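Local coordinates for protein interferon alpha/beta receptor 1 (Mus musculus, PDB 3WCY) that pairs with IFNAR2 to form the cell-surface receptor for type I interferons, whose binding switches on JAK-STAT signalling, at residues E112-P122 / Y158-P168. Numbering follows the deposited sequence.
Sequences EDKAILVHISP and YYVEKIPELLP
Val-118 and Ile-163 meet through their methyl ends, CG2 of the valine lying 3.7 Å from CD1 of the isoleucine, on the face that packs against strands 138-145 and 171-179. Farther along this face Ile-116 and Leu-166 cross at about a right angle; with CG anti to the carbonyl carbon (chi1 -62°), the leucine brings CD1 to within 3.7 Å of Ile-116 CD1, and Tyr-172 touches both. At the opposite end of the pairing Tyr-159 CE1 lies 3.5 Å from Pro-122 CD, the two side chains crossing at about a right angle, while Ile-120 O lies in the ring plane at the edge and Tyr-139 adds an edge-to-face contact. With the ring gone, as in an alanine here, Pro-122 would probably be left with a gap at its side and Tyr-139 would lose an edge-to-face neighbour.

The two backbones run antiparallel, and Ile-116/Ile-163 and Val-118/Glu-161 are hydrogen-bonded pairs, each joined by two N-H to O hydrogen bonds. The straightest, Ile-163 N to Ile-116 O, spans 2.7 Å. Ile-120 N reaches Tyr-159 O at one end, and at the other Leu-166 N approaches Lys-114 O from well above the carbonyl plane.

On the face of Leu-117, His-119, Val-160 and Lys-162, apolar and polar groups mix. His-119 and Val-160 lie side by side, Val-160 CG2 packing obliquely by ND1 of His-119, while NE2 is hydrogen-bonded to OE1 of Glu-110 on the neighbouring strand 106-111. Lys-162 lays its CG 3.9 Å from Ala-115 CB, then bends at its last two torsions; its NZ stays 4.7 Å from Glu-112 OE1, a separation at which attraction could still be felt without a salt bridge. This pairing of the 116-121 and 160-163 strands forms part of the three-stranded antiparallel sheet that, packed against a four-stranded one, makes the beta sandwich of a fibronectin type III domain, here the second of the receptor's extracellular region.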
# COMPACT_ATOMS: atom_id res chain seq x y z
N GLU A 112 -20.18 -17.52 -0.18
CA GLU A 112 -19.66 -18.85 0.13
C GLU A 112 -20.39 -19.33 1.42
O GLU A 112 -21.52 -18.89 1.65
CB GLU A 112 -18.13 -18.77 0.40
CG GLU A 112 -17.32 -18.23 -0.77
CD GLU A 112 -15.81 -18.26 -0.65
OE1 GLU A 112 -15.29 -17.90 0.44
OE2 GLU A 112 -15.14 -18.59 -1.65
N ASP A 113 -19.80 -20.25 2.22
CA ASP A 113 -20.47 -20.81 3.40
C ASP A 113 -20.46 -19.77 4.52
O ASP A 113 -21.52 -19.31 4.95
CB ASP A 113 -19.75 -22.08 3.93
CG ASP A 113 -19.46 -23.17 2.93
OD1 ASP A 113 -20.41 -23.67 2.29
OD2 ASP A 113 -18.29 -23.60 2.85
N LYS A 114 -19.24 -19.41 4.98
CA LYS A 114 -18.97 -18.49 6.09
C LYS A 114 -18.37 -17.15 5.61
O LYS A 114 -17.83 -16.39 6.42
CB LYS A 114 -18.04 -19.16 7.13
CG LYS A 114 -18.54 -20.51 7.66
CD LYS A 114 -17.42 -21.31 8.34
CE LYS A 114 -17.86 -22.68 8.81
NZ LYS A 114 -18.05 -23.63 7.68
N ALA A 115 -18.47 -16.86 4.29
CA ALA A 115 -17.90 -15.63 3.73
C ALA A 115 -18.66 -15.00 2.57
O ALA A 115 -19.44 -15.68 1.88
CB ALA A 115 -16.45 -15.87 3.32
N ILE A 116 -18.42 -13.69 2.35
CA ILE A 116 -18.93 -12.87 1.25
C ILE A 116 -17.76 -12.10 0.62
O ILE A 116 -16.99 -11.43 1.32
CB ILE A 116 -20.14 -11.98 1.65
CG1 ILE A 116 -21.44 -12.83 1.70
CG2 ILE A 116 -20.32 -10.78 0.69
CD1 ILE A 116 -22.54 -12.30 2.58
N LEU A 117 -17.63 -12.23 -0.72
CA LEU A 117 -16.62 -11.56 -1.53
C LEU A 117 -17.23 -10.29 -2.12
O LEU A 117 -18.25 -10.36 -2.82
CB LEU A 117 -16.12 -12.49 -2.65
CG LEU A 117 -15.36 -13.74 -2.22
CD1 LEU A 117 -16.20 -14.98 -2.42
CD2 LEU A 117 -14.05 -13.86 -2.98
N VAL A 118 -16.65 -9.12 -1.79
CA VAL A 118 -17.11 -7.81 -2.28
C VAL A 118 -16.13 -7.33 -3.36
O VAL A 118 -15.01 -6.91 -3.05
CB VAL A 118 -17.31 -6.78 -1.14
CG1 VAL A 118 -17.72 -5.42 -1.70
CG2 VAL A 118 -18.35 -7.26 -0.14
N HIS A 119 -16.55 -7.44 -4.63
CA HIS A 119 -15.77 -7.04 -5.79
C HIS A 119 -16.03 -5.56 -6.07
O HIS A 119 -17.10 -5.20 -6.58
CB HIS A 119 -16.08 -7.93 -7.00
CG HIS A 119 -15.91 -9.39 -6.73
ND1 HIS A 119 -14.70 -10.03 -6.91
CD2 HIS A 119 -16.81 -10.30 -6.28
CE1 HIS A 119 -14.90 -11.29 -6.56
NE2 HIS A 119 -16.15 -11.50 -6.18
N ILE A 120 -15.08 -4.71 -5.66
CA ILE A 120 -15.18 -3.27 -5.82
C ILE A 120 -14.49 -2.82 -7.10
O ILE A 120 -13.33 -3.16 -7.35
CB ILE A 120 -14.63 -2.50 -4.58
CG1 ILE A 120 -15.09 -3.10 -3.25
CG2 ILE A 120 -14.97 -1.01 -4.65
CD1 ILE A 120 -14.05 -3.10 -2.19
N SER A 121 -15.21 -2.05 -7.91
CA SER A 121 -14.70 -1.42 -9.11
C SER A 121 -14.58 0.09 -8.77
O SER A 121 -15.54 0.64 -8.21
CB SER A 121 -15.64 -1.64 -10.29
OG SER A 121 -14.91 -1.71 -11.50
N PRO A 122 -13.42 0.74 -9.00
CA PRO A 122 -13.27 2.16 -8.64
C PRO A 122 -14.15 3.11 -9.47
O PRO A 122 -14.55 2.72 -10.57
CB PRO A 122 -11.78 2.43 -8.87
CG PRO A 122 -11.39 1.46 -9.92
CD PRO A 122 -12.19 0.22 -9.64
N TYR A 158 -8.07 -3.13 -0.87
CA TYR A 158 -8.18 -4.27 -1.78
C TYR A 158 -9.46 -4.20 -2.60
O TYR A 158 -10.53 -3.91 -2.05
CB TYR A 158 -8.09 -5.60 -0.99
CG TYR A 158 -6.86 -5.71 -0.09
CD1 TYR A 158 -6.85 -5.15 1.19
CD2 TYR A 158 -5.72 -6.39 -0.51
CE1 TYR A 158 -5.73 -5.23 2.01
CE2 TYR A 158 -4.61 -6.51 0.32
CZ TYR A 158 -4.62 -5.93 1.58
OH TYR A 158 -3.52 -6.03 2.40
N TYR A 159 -9.35 -4.44 -3.92
CA TYR A 159 -10.46 -4.39 -4.88
C TYR A 159 -11.41 -5.59 -4.79
O TYR A 159 -12.45 -5.62 -5.46
CB TYR A 159 -9.97 -4.08 -6.30
CG TYR A 159 -9.52 -2.64 -6.45
CD1 TYR A 159 -10.40 -1.66 -6.90
CD2 TYR A 159 -8.23 -2.26 -6.09
CE1 TYR A 159 -9.99 -0.33 -7.01
CE2 TYR A 159 -7.82 -0.93 -6.21
CZ TYR A 159 -8.70 0.03 -6.67
OH TYR A 159 -8.28 1.33 -6.78
N VAL A 160 -11.05 -6.56 -3.94
CA VAL A 160 -11.83 -7.74 -3.57
C VAL A 160 -11.58 -7.91 -2.07
O VAL A 160 -10.45 -8.18 -1.67
CB VAL A 160 -11.50 -9.02 -4.37
CG1 VAL A 160 -12.29 -10.22 -3.84
CG2 VAL A 160 -11.77 -8.84 -5.86
N GLU A 161 -12.61 -7.68 -1.25
CA GLU A 161 -12.46 -7.83 0.19
C GLU A 161 -13.38 -8.94 0.67
O GLU A 161 -14.60 -8.79 0.61
CB GLU A 161 -12.68 -6.50 0.94
CG GLU A 161 -12.50 -6.57 2.46
CD GLU A 161 -11.14 -6.99 3.00
OE1 GLU A 161 -10.14 -6.29 2.71
OE2 GLU A 161 -11.09 -7.99 3.74
N LYS A 162 -12.79 -10.07 1.08
CA LYS A 162 -13.54 -11.21 1.58
C LYS A 162 -13.92 -10.97 3.04
O LYS A 162 -13.03 -10.82 3.90
CB LYS A 162 -12.76 -12.52 1.39
CG LYS A 162 -13.56 -13.78 1.72
CD LYS A 162 -12.81 -15.07 1.37
CE LYS A 162 -11.81 -15.52 2.42
NZ LYS A 162 -12.47 -15.96 3.68
N ILE A 163 -15.24 -10.89 3.32
CA ILE A 163 -15.78 -10.70 4.67
C ILE A 163 -15.99 -12.09 5.29
O ILE A 163 -16.84 -12.84 4.81
CB ILE A 163 -17.05 -9.82 4.69
CG1 ILE A 163 -16.75 -8.43 4.08
CG2 ILE A 163 -17.59 -9.69 6.12
CD1 ILE A 163 -17.95 -7.70 3.53
N PRO A 164 -15.17 -12.48 6.30
CA PRO A 164 -15.28 -13.84 6.85
C PRO A 164 -16.07 -13.87 8.17
O PRO A 164 -16.68 -12.86 8.55
CB PRO A 164 -13.83 -14.17 7.20
CG PRO A 164 -13.24 -12.83 7.58
CD PRO A 164 -14.07 -11.74 6.96
N GLU A 165 -16.06 -15.04 8.86
CA GLU A 165 -16.76 -15.33 10.11
C GLU A 165 -18.29 -15.10 10.04
O GLU A 165 -18.90 -14.69 11.03
CB GLU A 165 -16.10 -14.55 11.27
CG GLU A 165 -15.61 -15.43 12.41
CD GLU A 165 -15.13 -14.67 13.63
OE1 GLU A 165 -15.99 -14.11 14.36
OE2 GLU A 165 -13.90 -14.65 13.88
N LEU A 166 -18.89 -15.37 8.87
CA LEU A 166 -20.32 -15.20 8.63
C LEU A 166 -21.11 -16.50 8.86
O LEU A 166 -20.55 -17.59 8.81
CB LEU A 166 -20.60 -14.66 7.21
CG LEU A 166 -20.06 -13.28 6.85
CD1 LEU A 166 -20.19 -13.03 5.37
CD2 LEU A 166 -20.78 -12.17 7.60
N LEU A 167 -22.42 -16.36 9.13
CA LEU A 167 -23.30 -17.50 9.38
C LEU A 167 -23.91 -18.03 8.07
O LEU A 167 -24.46 -17.23 7.29
CB LEU A 167 -24.40 -17.16 10.40
CG LEU A 167 -23.97 -17.02 11.86
CD1 LEU A 167 -23.64 -15.56 12.21
CD2 LEU A 167 -25.04 -17.53 12.80
N PRO A 168 -23.83 -19.36 7.80
CA PRO A 168 -24.43 -19.91 6.57
C PRO A 168 -25.94 -19.71 6.50
O PRO A 168 -26.59 -19.45 7.52
CB PRO A 168 -24.07 -21.39 6.64
CG PRO A 168 -22.91 -21.47 7.57
CD PRO A 168 -23.19 -20.42 8.60